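Local coordinates for protein peptidoglycan-N-acetylmuramic acid deacetylase PdaC (Bacillus subtilis subsp. subtilis str. 168, PDB 6H8N) that removes acetyl groups from N-acetylmuramic acid residues of peptidoglycan, conferring lysozyme resistance, and also deacetylates short chitin oligomers, through its metal-dependent NodB homology domain, at residues L189-V192 with K193-E197; K174-D178 with Q179-L183; H72-L75 with T76-S79; I87-T90 with Q91-I94. The protein carries 1 engineered substitution. One frame throughout, in Å; residues are numbered along the deposited sequence.

In the fold
All four contacts lie in the C-terminal polysaccharide deacetylase (NodB homology) part of PdaC that this chain represents, and the chain meets them in the order 3, 4, 2, 1. Contacts 3 and 4 touch, with centres about 16 Å apart: the loop that brings His72 to the zinc ion leads into helix 80-98, and Leu75 CD1 packs on Ile87 CD1 at 4.1 Å. Contact 2, the turn from helix 163-178 into strand 182-183, is about 36 Å from contact 3, centre to centre. Helix 186-197 follows that strand and carries contact 1, about 19 Å between centres from contact 2. Contacts 3 and 4 thus lie on the zinc side, contacts 2 and 1 away from the annotated sites.

Contact 1: L189-V192 with K193-E197; sequences LEEV and KKQRE
Arg196 reaches back along one turn of helix to Val192, and each of its carbons has a defined neighbour. CB lies beside the Val192 carbonyl oxygen, and CG comes closer, 3.3 Å from Val192 O. CD passes on to the methyl CG1. The chain is extended to NE, which is 3.5 Å from Val192 CG1; CZ also lies by this methyl, which sits over one face of the guanidinium group, off toward its rim. Val192 CG1 stands anti to the backbone N (chi1 166°), which directs this methyl to the arginine and leaves CG2 near Gln195 OE1 at 3.9 Å. The polar end is held by other parts of the chain: NE bonds to the Pro7 carbonyl, NH1 forms a salt bridge with Asp152, and NH2 makes a weak hydrogen bond to Gln9 O. This is regular i to i+4 packing within helix 186-197, whose buried side lies against strand 11-17 through Leu189, Val192 and Arg196, all on Val11. The backbone evidence agrees, since Arg196 N donates to Val192 O at 2.9 Å with an N-H...O angle of 158°. One turn earlier, Lys193 runs extended past Leu189, its CE 3.8 Å from Leu189 CD1, so the aliphatic part of the lysine lies on the leucine branch. Another side of the helix is polar and wetter. The charged ends of Glu191 and Lys194 are not in contact; a water links them, donating to Glu191 OE1 and accepting from Lys194 NZ at 2.8 Å. The Glu191 chain bends at chi2, and its OE2 lies 3.5 Å from Gln195 CG, with the carboxylate and amide planes 43° apart.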
loop_
_atom_site.group_PDB
_atom_site.type_symbol
_atom_site.label_atom_id
_atom_site.label_comp_id
_atom_site.label_asym_id
_atom_site.label_seq_id
_atom_site.Cartn_x
_atom_site.Cartn_y
_atom_site.Cartn_z
ATOM N N LEU A 189 -7.688 -1.434 -7.722
ATOM C CA LEU A 189 -7.045 -1.012 -8.957
ATOM C C LEU A 189 -6.889 -2.192 -9.915
ATOM O O LEU A 189 -7.144 -2.058 -11.122
ATOM C CB LEU A 189 -5.693 -0.391 -8.630
ATOM C CG LEU A 189 -4.836 -0.036 -9.848
ATOM C CD1 LEU A 189 -5.534 0.968 -10.731
ATOM C CD2 LEU A 189 -3.458 0.449 -9.378
ATOM N N GLU A 190 -6.475 -3.355 -9.404
ATOM C CA GLU A 190 -6.398 -4.555 -10.235
ATOM C C GLU A 190 -7.736 -4.836 -10.895
ATOM O O GLU A 190 -7.796 -5.195 -12.082
ATOM C CB GLU A 190 -5.976 -5.766 -9.394
ATOM C CG GLU A 190 -4.532 -5.781 -8.914
ATOM C CD GLU A 190 -4.206 -7.033 -8.092
ATOM O OE1 GLU A 190 -3.033 -7.206 -7.673
ATOM O OE2 GLU A 190 -5.129 -7.858 -7.873
ATOM N N GLU A 191 -8.828 -4.701 -10.141
ATOM C CA GLU A 191 -10.149 -4.982 -10.690
ATOM C C GLU A 191 -10.524 -3.962 -11.756
ATOM O O GLU A 191 -11.100 -4.315 -12.795
ATOM C CB GLU A 191 -11.182 -5.008 -9.562
ATOM C CG GLU A 191 -12.626 -5.157 -10.024
ATOM C CD GLU A 191 -12.899 -6.419 -10.832
ATOM O OE1 GLU A 191 -12.144 -7.407 -10.730
ATOM O OE2 GLU A 191 -13.902 -6.390 -11.576
ATOM N N VAL A 192 -10.224 -2.686 -11.523
ATOM C CA VAL A 192 -10.492 -1.672 -12.531
ATOM C C VAL A 192 -9.762 -1.997 -13.825
ATOM O O VAL A 192 -10.327 -1.890 -14.926
ATOM C CB VAL A 192 -10.136 -0.280 -11.986
ATOM C CG1 VAL A 192 -10.078 0.739 -13.128
ATOM C CG2 VAL A 192 -11.163 0.117 -10.963
ATOM N N LYS A 193 -8.488 -2.345 -13.730
ATOM C CA LYS A 193 -7.739 -2.664 -14.936
ATOM C C LYS A 193 -8.382 -3.825 -15.680
ATOM O O LYS A 193 -8.463 -3.797 -16.915
ATOM C CB LYS A 193 -6.273 -2.924 -14.601
ATOM C CG LYS A 193 -5.546 -1.649 -14.134
ATOM C CD LYS A 193 -4.033 -1.841 -13.957
ATOM C CE LYS A 193 -3.313 -0.584 -13.400
ATOM N NZ LYS A 193 -1.900 -0.921 -12.989
ATOM N N LYS A 194 -8.857 -4.846 -14.957
ATOM C CA LYS A 194 -9.531 -5.968 -15.610
ATOM C C LYS A 194 -10.820 -5.514 -16.279
ATOM O O LYS A 194 -11.138 -5.947 -17.395
ATOM C CB LYS A 194 -9.824 -7.066 -14.588
ATOM C CG LYS A 194 -8.585 -7.827 -14.155
ATOM C CD LYS A 194 -8.928 -8.925 -13.152
ATOM C CE LYS A 194 -7.741 -9.295 -12.275
ATOM N NZ LYS A 194 -8.144 -10.232 -11.178
ATOM N N GLN A 195 -11.594 -4.666 -15.618
ATOM C CA GLN A 195 -12.820 -4.168 -16.222
ATOM C C GLN A 195 -12.529 -3.389 -17.498
ATOM O O GLN A 195 -13.274 -3.490 -18.483
ATOM C CB GLN A 195 -13.565 -3.282 -15.240
ATOM C CG GLN A 195 -14.145 -3.976 -14.034
ATOM C CD GLN A 195 -14.728 -2.967 -13.070
ATOM O OE1 GLN A 195 -14.003 -2.152 -12.493
ATOM N NE2 GLN A 195 -16.047 -2.987 -12.908
ATOM N N ARG A 196 -11.462 -2.595 -17.507
ATOM C CA ARG A 196 -11.111 -1.844 -18.705
ATOM C C ARG A 196 -10.660 -2.777 -19.821
ATOM O O ARG A 196 -11.059 -2.617 -20.980
ATOM C CB ARG A 196 -10.013 -0.835 -18.360
ATOM C CG ARG A 196 -10.461 0.292 -17.453
ATOM C CD ARG A 196 -9.285 1.095 -16.986
ATOM N NE ARG A 196 -9.694 2.246 -16.209
ATOM C CZ ARG A 196 -8.848 3.140 -15.712
ATOM N NH1 ARG A 196 -7.544 2.987 -15.910
ATOM N NH2 ARG A 196 -9.313 4.163 -15.031
ATOM N N GLU A 197 -9.833 -3.763 -19.489
ATOM C CA GLU A 197 -9.371 -4.724 -20.484
ATOM C C GLU A 197 -10.529 -5.506 -21.072
ATOM O O GLU A 197 -10.497 -5.856 -22.262
ATOM C CB GLU A 197 -8.352 -5.663 -19.835
ATOM C CG GLU A 197 -7.034 -4.963 -19.549
ATOM C CD GLU A 197 -6.251 -5.525 -18.375
ATOM O OE1 GLU A 197 -6.690 -6.501 -17.720
ATOM O OE2 GLU A 197 -5.165 -4.970 -18.111
HETATM O O HOH W 1 -9.489 -8.448 -9.534
#

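Contact 2: K174-D178 with Q179-L183; sequences KKLTD and QGYQL
Leu176 lays its CD2 methyl over the face of the Tyr181 ring, 4.0 Å from the ring centroid and 29° off the normal, a CH-pi contact. On the same leucine, CB meets Leu183 CD1 at 4.1 Å, so this buried residue packs on both the turn and the strand that follows. The Leu176 carbonyl oxygen lies at the edge of the Tyr181 ring, in its plane, and also accepts the Tyr181 N-H at 3.1 Å. With CG beside its own backbone N, Tyr181 keeps its ring back over the helix end; Lys10 adds a cation-pi contact. Beyond this packing, Leu176 and Leu183 both rest on Leu14 of strand 11-17.

The other side of the turn is polar and loosely packed. Lys175, Asp178, Gln179 and Gly180 are exposed, and Gln179 touches the helix mainly through its CG, 3.3 Å from Lys175 O. A water bridges Thr177 O and Tyr181 O, donating to both. Thr177 OG1 turns back to the Ile173 carbonyl within its own helix.

Helix 163-178 ends here in a Schellman motif. Tyr181 N bonds to Leu176 O, and Gly180 N bonds to Thr177 O at 3.0 Å, with the donor 63° out of the carbonyl plane. Gly180 has a positive phi of 91°, a region of backbone angles readily reached by glycine, which has no CB. The carbonyls of Lys175, Leu176 and Thr177 thus find donors in backbone N-H groups, and that of Thr177 in a water as well, which implies a helix end closed largely by backbone bonds, water and apolar packing, with Lys10 NZ adding a bond to Gln179 O.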
loop_
_atom_site.group_PDB
_atom_site.type_symbol
_atom_site.label_atom_id
_atom_site.label_comp_id
_atom_site.label_asym_id
_atom_site.label_seq_id
_atom_site.Cartn_x
_atom_site.Cartn_y
_atom_site.Cartn_z
ATOM N N LYS A 174 -5.600 15.436 -0.696
ATOM C CA LYS A 174 -6.472 16.554 -1.053
ATOM C C LYS A 174 -6.354 16.902 -2.534
ATOM O O LYS A 174 -7.362 17.064 -3.235
ATOM C CB LYS A 174 -6.134 17.772 -0.215
ATOM C CG LYS A 174 -7.053 18.950 -0.523
ATOM C CD LYS A 174 -6.649 20.211 0.212
ATOM C CE LYS A 174 -7.716 21.300 0.095
ATOM N NZ LYS A 174 -8.995 20.900 0.765
ATOM N N LYS A 175 -5.133 17.053 -3.022
ATOM C CA LYS A 175 -4.947 17.486 -4.402
ATOM C C LYS A 175 -5.429 16.441 -5.402
ATOM O O LYS A 175 -6.038 16.785 -6.416
ATOM C CB LYS A 175 -3.495 17.887 -4.643
ATOM C CG LYS A 175 -3.137 19.167 -3.928
ATOM C CD LYS A 175 -1.756 19.648 -4.265
ATOM C CE LYS A 175 -1.597 21.099 -3.820
ATOM N NZ LYS A 175 -0.218 21.567 -3.950
ATOM N N LEU A 176 -5.160 15.162 -5.145
ATOM C CA LEU A 176 -5.663 14.127 -6.046
ATOM C C LEU A 176 -7.183 14.062 -6.017
ATOM O O LEU A 176 -7.818 13.891 -7.069
ATOM C CB LEU A 176 -5.063 12.764 -5.705
ATOM C CG LEU A 176 -3.562 12.619 -5.935
ATOM C CD1 LEU A 176 -3.093 11.309 -5.291
ATOM C CD2 LEU A 176 -3.224 12.666 -7.425
ATOM N N THR A 177 -7.780 14.209 -4.836
ATOM C CA THR A 177 -9.234 14.243 -4.745
ATOM C C THR A 177 -9.783 15.441 -5.512
ATOM O O THR A 177 -10.758 15.307 -6.264
ATOM C CB THR A 177 -9.664 14.247 -3.272
ATOM O OG1 THR A 177 -9.166 13.065 -2.636
ATOM C CG2 THR A 177 -11.176 14.268 -3.152
ATOM N N ASP A 178 -9.152 16.606 -5.358
ATOM C CA ASP A 178 -9.596 17.803 -6.072
ATOM C C ASP A 178 -9.493 17.604 -7.581
ATOM O O ASP A 178 -10.283 18.185 -8.343
ATOM C CB ASP A 178 -8.745 19.017 -5.676
ATOM C CG ASP A 178 -9.091 19.613 -4.306
ATOM O OD1 ASP A 178 -10.140 19.304 -3.699
ATOM O OD2 ASP A 178 -8.285 20.468 -3.846
ATOM N N GLN A 179 -8.515 16.829 -8.044
ATOM C CA GLN A 179 -8.347 16.531 -9.464
ATOM C C GLN A 179 -9.301 15.459 -9.977
ATOM O O GLN A 179 -9.272 15.157 -11.179
ATOM C CB GLN A 179 -6.904 16.116 -9.764
ATOM C CG GLN A 179 -5.908 17.248 -9.682
ATOM C CD GLN A 179 -4.571 16.819 -10.174
ATOM O OE1 GLN A 179 -4.486 15.893 -10.979
ATOM N NE2 GLN A 179 -3.516 17.480 -9.719
ATOM N N GLY A 180 -10.136 14.879 -9.131
ATOM C CA GLY A 180 -11.107 13.911 -9.584
ATOM C C GLY A 180 -10.656 12.467 -9.569
ATOM O O GLY A 180 -11.352 11.612 -10.135
ATOM N N TYR A 181 -9.523 12.155 -8.954
ATOM C CA TYR A 181 -9.126 10.762 -8.820
ATOM C C TYR A 181 -9.966 10.050 -7.771
ATOM O O TYR A 181 -10.286 10.610 -6.723
ATOM C CB TYR A 181 -7.677 10.669 -8.368
ATOM C CG TYR A 181 -6.650 10.983 -9.397
ATOM C CD1 TYR A 181 -6.207 12.284 -9.580
ATOM C CD2 TYR A 181 -6.082 9.984 -10.163
ATOM C CE1 TYR A 181 -5.230 12.580 -10.501
ATOM C CE2 TYR A 181 -5.109 10.260 -11.088
ATOM C CZ TYR A 181 -4.687 11.564 -11.260
ATOM O OH TYR A 181 -3.701 11.805 -12.182
ATOM N N GLN A 182 -10.279 8.785 -8.050
ATOM C CA GLN A 182 -10.751 7.838 -7.055
ATOM C C GLN A 182 -9.528 7.197 -6.418
ATOM O O GLN A 182 -8.688 6.609 -7.110
ATOM C CB GLN A 182 -11.622 6.772 -7.716
ATOM C CG GLN A 182 -12.841 7.334 -8.420
ATOM C CD GLN A 182 -13.493 6.341 -9.338
ATOM O OE1 GLN A 182 -14.546 5.796 -9.028
ATOM N NE2 GLN A 182 -12.854 6.076 -10.471
ATOM N N LEU A 183 -9.413 7.356 -5.107
ATOM C CA LEU A 183 -8.319 6.775 -4.333
ATOM C C LEU A 183 -8.738 5.372 -3.918
ATOM O O LEU A 183 -9.550 5.199 -3.005
ATOM C CB LEU A 183 -7.989 7.652 -3.127
ATOM C CG LEU A 183 -7.077 8.854 -3.401
ATOM C CD1 LEU A 183 -7.597 9.771 -4.489
ATOM C CD2 LEU A 183 -6.853 9.618 -2.104
HETATM O O HOH W 2 -12.116 12.826 -6.599
#

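Contact 3: H72-L75 with T76-S79; sequences HPLL and TRLS. With ZN (zinc ion), chain C; PO4 (phosphate ion), chain E.
The carbonyl oxygen of Leu75 accepts from two donors: the backbone N of Leu78 at 3.2 Å, and a water at 2.8 Å. That water also donates to Leu78 O, closing a small bridged loop. The Leu78 N-H comes from above the Leu75 carbonyl plane, 65° out of it, as expected where a short 3-10 turn bends the chain sharply. Arg77 N repeats the pattern on Leu74 O, again from above the plane.

Side chains follow the turn. Leu78 CD1 meets Pro73 CG at 3.7 Å, the two side chains crossing at about a right angle, and Leu75 CD2 also touches Leu78 CD1, more loosely. On another side of the turn, Leu74 CG lies against Thr76 OG1 while its CD2 packs on Arg77 CG at 3.7 Å. Thr76 OG1 stands between the backbone N and the carbonyl carbon (chi1 55°), which turns the hydroxyl toward Leu74.

At the front of the segment, His72 binds the zinc ion through NE2 at 2.0 Å; Asp18 and His68 complete the protein ligands of this metal site, and Tyr109 meets the His72 ring edge-to-face. At the rear, Ser79 OG bonds to Glu82 N as the N-cap of the next helix; it also lies near O1 of a phosphate, probably from the crystallisation liquor, at a distance too short to be taken at face value.

The loop therefore runs from the metal ligand, after strand 64-67, to the start of helix 80-98, where Leu75 packs against Ala83 and Gln86, and Pro73 against Gln86.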
loop_
_atom_site.group_PDB
_atom_site.type_symbol
_atom_site.label_atom_id
_atom_site.label_comp_id
_atom_site.label_asym_id
_atom_site.label_seq_id
_atom_site.Cartn_x
_atom_site.Cartn_y
_atom_site.Cartn_z
ATOM N N HIS A 72 11.719 -6.168 8.484
ATOM C CA HIS A 72 12.260 -5.376 7.367
ATOM C C HIS A 72 13.655 -5.796 6.902
ATOM O O HIS A 72 14.400 -4.936 6.427
ATOM C CB HIS A 72 12.287 -3.869 7.700
ATOM C CG HIS A 72 11.999 -2.980 6.524
ATOM N ND1 HIS A 72 12.952 -2.633 5.595
ATOM C CD2 HIS A 72 10.855 -2.370 6.132
ATOM C CE1 HIS A 72 12.404 -1.870 4.667
ATOM N NE2 HIS A 72 11.132 -1.686 4.973
ATOM N N PRO A 73 14.043 -7.070 6.953
ATOM C CA PRO A 73 15.289 -7.461 6.295
ATOM C C PRO A 73 15.106 -7.458 4.789
ATOM O O PRO A 73 13.998 -7.583 4.266
ATOM C CB PRO A 73 15.510 -8.890 6.795
ATOM C CG PRO A 73 14.117 -9.430 6.921
ATOM C CD PRO A 73 13.286 -8.256 7.410
ATOM N N LEU A 74 16.220 -7.356 4.069
ATOM C CA LEU A 74 16.221 -7.700 2.659
ATOM C C LEU A 74 16.063 -9.212 2.550
ATOM O O LEU A 74 16.946 -9.969 2.983
ATOM C CB LEU A 74 17.520 -7.222 2.008
ATOM C CG LEU A 74 17.704 -7.568 0.534
ATOM C CD1 LEU A 74 16.541 -7.056 -0.336
ATOM C CD2 LEU A 74 19.031 -6.969 0.039
ATOM N N LEU A 75 14.938 -9.663 1.991
ATOM C CA LEU A 75 14.586 -11.079 2.085
ATOM C C LEU A 75 15.539 -11.954 1.283
ATOM O O LEU A 75 15.704 -13.140 1.600
ATOM C CB LEU A 75 13.148 -11.307 1.623
ATOM C CG LEU A 75 12.065 -10.696 2.519
ATOM C CD1 LEU A 75 10.713 -10.820 1.836
ATOM C CD2 LEU A 75 12.051 -11.327 3.885
ATOM N N THR A 76 16.159 -11.397 0.247
ATOM C CA THR A 76 17.125 -12.129 -0.560
ATOM C C THR A 76 18.459 -12.319 0.156
ATOM O O THR A 76 19.292 -13.084 -0.345
ATOM C CB THR A 76 17.330 -11.395 -1.886
ATOM O OG1 THR A 76 17.709 -10.046 -1.621
ATOM C CG2 THR A 76 16.050 -11.409 -2.712
ATOM N N ARG A 77 18.696 -11.647 1.287
ATOM C CA ARG A 77 19.870 -11.913 2.117
ATOM C C ARG A 77 19.664 -13.102 3.043
ATOM O O ARG A 77 20.628 -13.543 3.679
ATOM C CB ARG A 77 20.222 -10.706 3.006
ATOM C CG ARG A 77 20.603 -9.402 2.295
ATOM C CD ARG A 77 22.076 -9.035 2.428
ATOM N NE ARG A 77 22.614 -9.108 3.790
ATOM C CZ ARG A 77 22.914 -8.066 4.567
ATOM N NH1 ARG A 77 22.740 -6.818 4.157
ATOM N NH2 ARG A 77 23.408 -8.274 5.782
ATOM N N LEU A 78 18.436 -13.602 3.156
ATOM C CA LEU A 78 18.090 -14.693 4.053
ATOM C C LEU A 78 17.983 -16.006 3.284
ATOM O O LEU A 78 17.862 -16.032 2.063
ATOM C CB LEU A 78 16.746 -14.393 4.726
ATOM C CG LEU A 78 16.621 -13.059 5.461
ATOM C CD1 LEU A 78 15.223 -12.910 6.069
ATOM C CD2 LEU A 78 17.672 -12.905 6.535
ATOM N N SER A 79 17.996 -17.111 4.030
ATOM C CA SER A 79 17.570 -18.375 3.456
ATOM C C SER A 79 16.079 -18.319 3.161
ATOM O O SER A 79 15.343 -17.487 3.708
ATOM C CB SER A 79 17.815 -19.518 4.436
ATOM O OG SER A 79 16.885 -19.454 5.505
HETATM ZN ZN ZN C . 9.606 -0.730 4.071
HETATM P P PO4 E . 17.573 -21.664 8.369
HETATM O O1 PO4 E . 17.787 -21.240 6.934
HETATM O O2 PO4 E . 18.603 -21.006 9.257
HETATM O O3 PO4 E . 16.185 -21.262 8.826
HETATM O O4 PO4 E . 17.695 -23.173 8.440
HETATM O O HOH W 3 15.561 -15.771 0.599
#

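Contact 4: I87-T90 with Q91-I94; sequences INDT and QDII
Thr90 and Ile94 touch one turn apart in helix 80-98 of the NodB homology domain, the Thr90 CG2 methyl meeting Ile94 CD1 at 4.0 Å. Their backbones are joined as well: Ile94 N bonds to Thr90 O at 3.2 Å, with a fairly straight N-H...O angle of 168°. Ile94 CG1 and CD1 both lie against that same oxygen, while Ile93 CG2, from the residue before Ile94, comes within 3.4 Å of Thr90 O. Thr90 CG2 stands anti to the backbone N (OG1 chi1 -61°), which sends the methyl along the helix and lets OG1 turn back to the Gln86 carbonyl.

Further out, the buried face packs on the rest of the domain: Ile93 on Val48 and Gln49 of helix 45-50, Thr90 on Trp70. Gln91, bent at chi2, keeps CG beside Ile87 O; its amide OE1 is held by Asn67, whose ND2 also bonds to Ile87 O, and its NE2 by Pro102 O.

The outer face carries two acids, with Asp89 OD2 paired to Lys85. Asp89 OD1 and Asp92 OD2 are 4.5 Å apart, a repulsion probably eased by two waters, one donating to Asp89 OD1 at 2.7 Å and to Asp92 OD2 at 2.9 Å, the other donating to Asp92 OD2 and only weakly to Asp89 OD1.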
loop_
_atom_site.group_PDB
_atom_site.type_symbol
_atom_site.label_atom_id
_atom_site.label_comp_id
_atom_site.label_asym_id
_atom_site.label_seq_id
_atom_site.Cartn_x
_atom_site.Cartn_y
_atom_site.Cartn_z
ATOM N N ILE A 87 7.566 -13.626 6.498
ATOM C CA ILE A 87 6.249 -13.427 5.905
ATOM C C ILE A 87 5.174 -14.101 6.742
ATOM O O ILE A 87 4.155 -13.487 7.078
ATOM C CB ILE A 87 6.240 -13.917 4.445
ATOM C CG1 ILE A 87 7.264 -13.144 3.605
ATOM C CG2 ILE A 87 4.843 -13.805 3.830
ATOM C CD1 ILE A 87 7.209 -11.647 3.694
ATOM N N ASN A 88 5.394 -15.367 7.121
ATOM C CA ASN A 88 4.367 -16.113 7.838
ATOM C C ASN A 88 4.151 -15.567 9.243
ATOM O O ASN A 88 3.008 -15.523 9.721
ATOM C CB ASN A 88 4.695 -17.607 7.849
ATOM C CG ASN A 88 4.513 -18.231 6.508
ATOM O OD1 ASN A 88 3.644 -17.821 5.732
ATOM N ND2 ASN A 88 5.321 -19.237 6.211
ATOM N N ASP A 89 5.209 -15.120 9.919
ATOM C CA ASP A 89 5.012 -14.526 11.237
ATOM C C ASP A 89 4.134 -13.286 11.141
ATOM O O ASP A 89 3.370 -12.986 12.067
ATOM C CB ASP A 89 6.341 -14.133 11.884
ATOM C CG ASP A 89 7.136 -15.317 12.399
ATOM O OD1 ASP A 89 6.584 -16.431 12.482
ATOM O OD2 ASP A 89 8.326 -15.094 12.730
ATOM N N THR A 90 4.262 -12.539 10.038
ATOM C CA THR A 90 3.472 -11.332 9.851
ATOM C C THR A 90 2.032 -11.672 9.505
ATOM O O THR A 90 1.112 -11.059 10.052
ATOM C CB THR A 90 4.152 -10.454 8.811
ATOM O OG1 THR A 90 5.450 -10.113 9.316
ATOM C CG2 THR A 90 3.361 -9.179 8.556
ATOM N N GLN A 91 1.810 -12.692 8.663
ATOM C CA GLN A 91 0.448 -13.194 8.461
ATOM C C GLN A 91 -0.162 -13.592 9.795
ATOM O O GLN A 91 -1.318 -13.264 10.093
ATOM C CB GLN A 91 0.430 -14.408 7.524
ATOM C CG GLN A 91 0.867 -14.167 6.110
ATOM C CD GLN A 91 -0.034 -13.253 5.337
ATOM O OE1 GLN A 91 0.167 -12.037 5.305
ATOM N NE2 GLN A 91 -1.043 -13.816 4.694
ATOM N N ASP A 92 0.622 -14.274 10.632
ATOM C CA ASP A 92 0.089 -14.821 11.871
ATOM C C ASP A 92 -0.338 -13.728 12.841
ATOM O O ASP A 92 -1.404 -13.832 13.457
ATOM C CB ASP A 92 1.117 -15.753 12.534
ATOM C CG ASP A 92 1.328 -17.046 11.770
ATOM O OD1 ASP A 92 0.525 -17.362 10.871
ATOM O OD2 ASP A 92 2.313 -17.759 12.089
ATOM N N ILE A 93 0.463 -12.670 13.007
ATOM C CA ILE A 93 0.070 -11.632 13.960
ATOM C C ILE A 93 -1.160 -10.885 13.454
ATOM O O ILE A 93 -2.061 -10.538 14.230
ATOM C CB ILE A 93 1.239 -10.690 14.324
ATOM C CG1 ILE A 93 0.889 -9.788 15.513
ATOM C CG2 ILE A 93 1.645 -9.795 13.144
ATOM C CD1 ILE A 93 0.681 -10.534 16.828
ATOM N N ILE A 94 -1.224 -10.626 12.145
ATOM C CA ILE A 94 -2.392 -9.950 11.594
ATOM C C ILE A 94 -3.638 -10.800 11.817
ATOM O O ILE A 94 -4.686 -10.294 12.232
ATOM C CB ILE A 94 -2.164 -9.615 10.117
ATOM C CG1 ILE A 94 -1.050 -8.576 9.992
ATOM C CG2 ILE A 94 -3.464 -9.148 9.439
ATOM C CD1 ILE A 94 -0.541 -8.406 8.578
HETATM O O HOH W 4 5.010 -18.206 11.250
HETATM O O HOH W 5 3.767 -16.947 14.356
#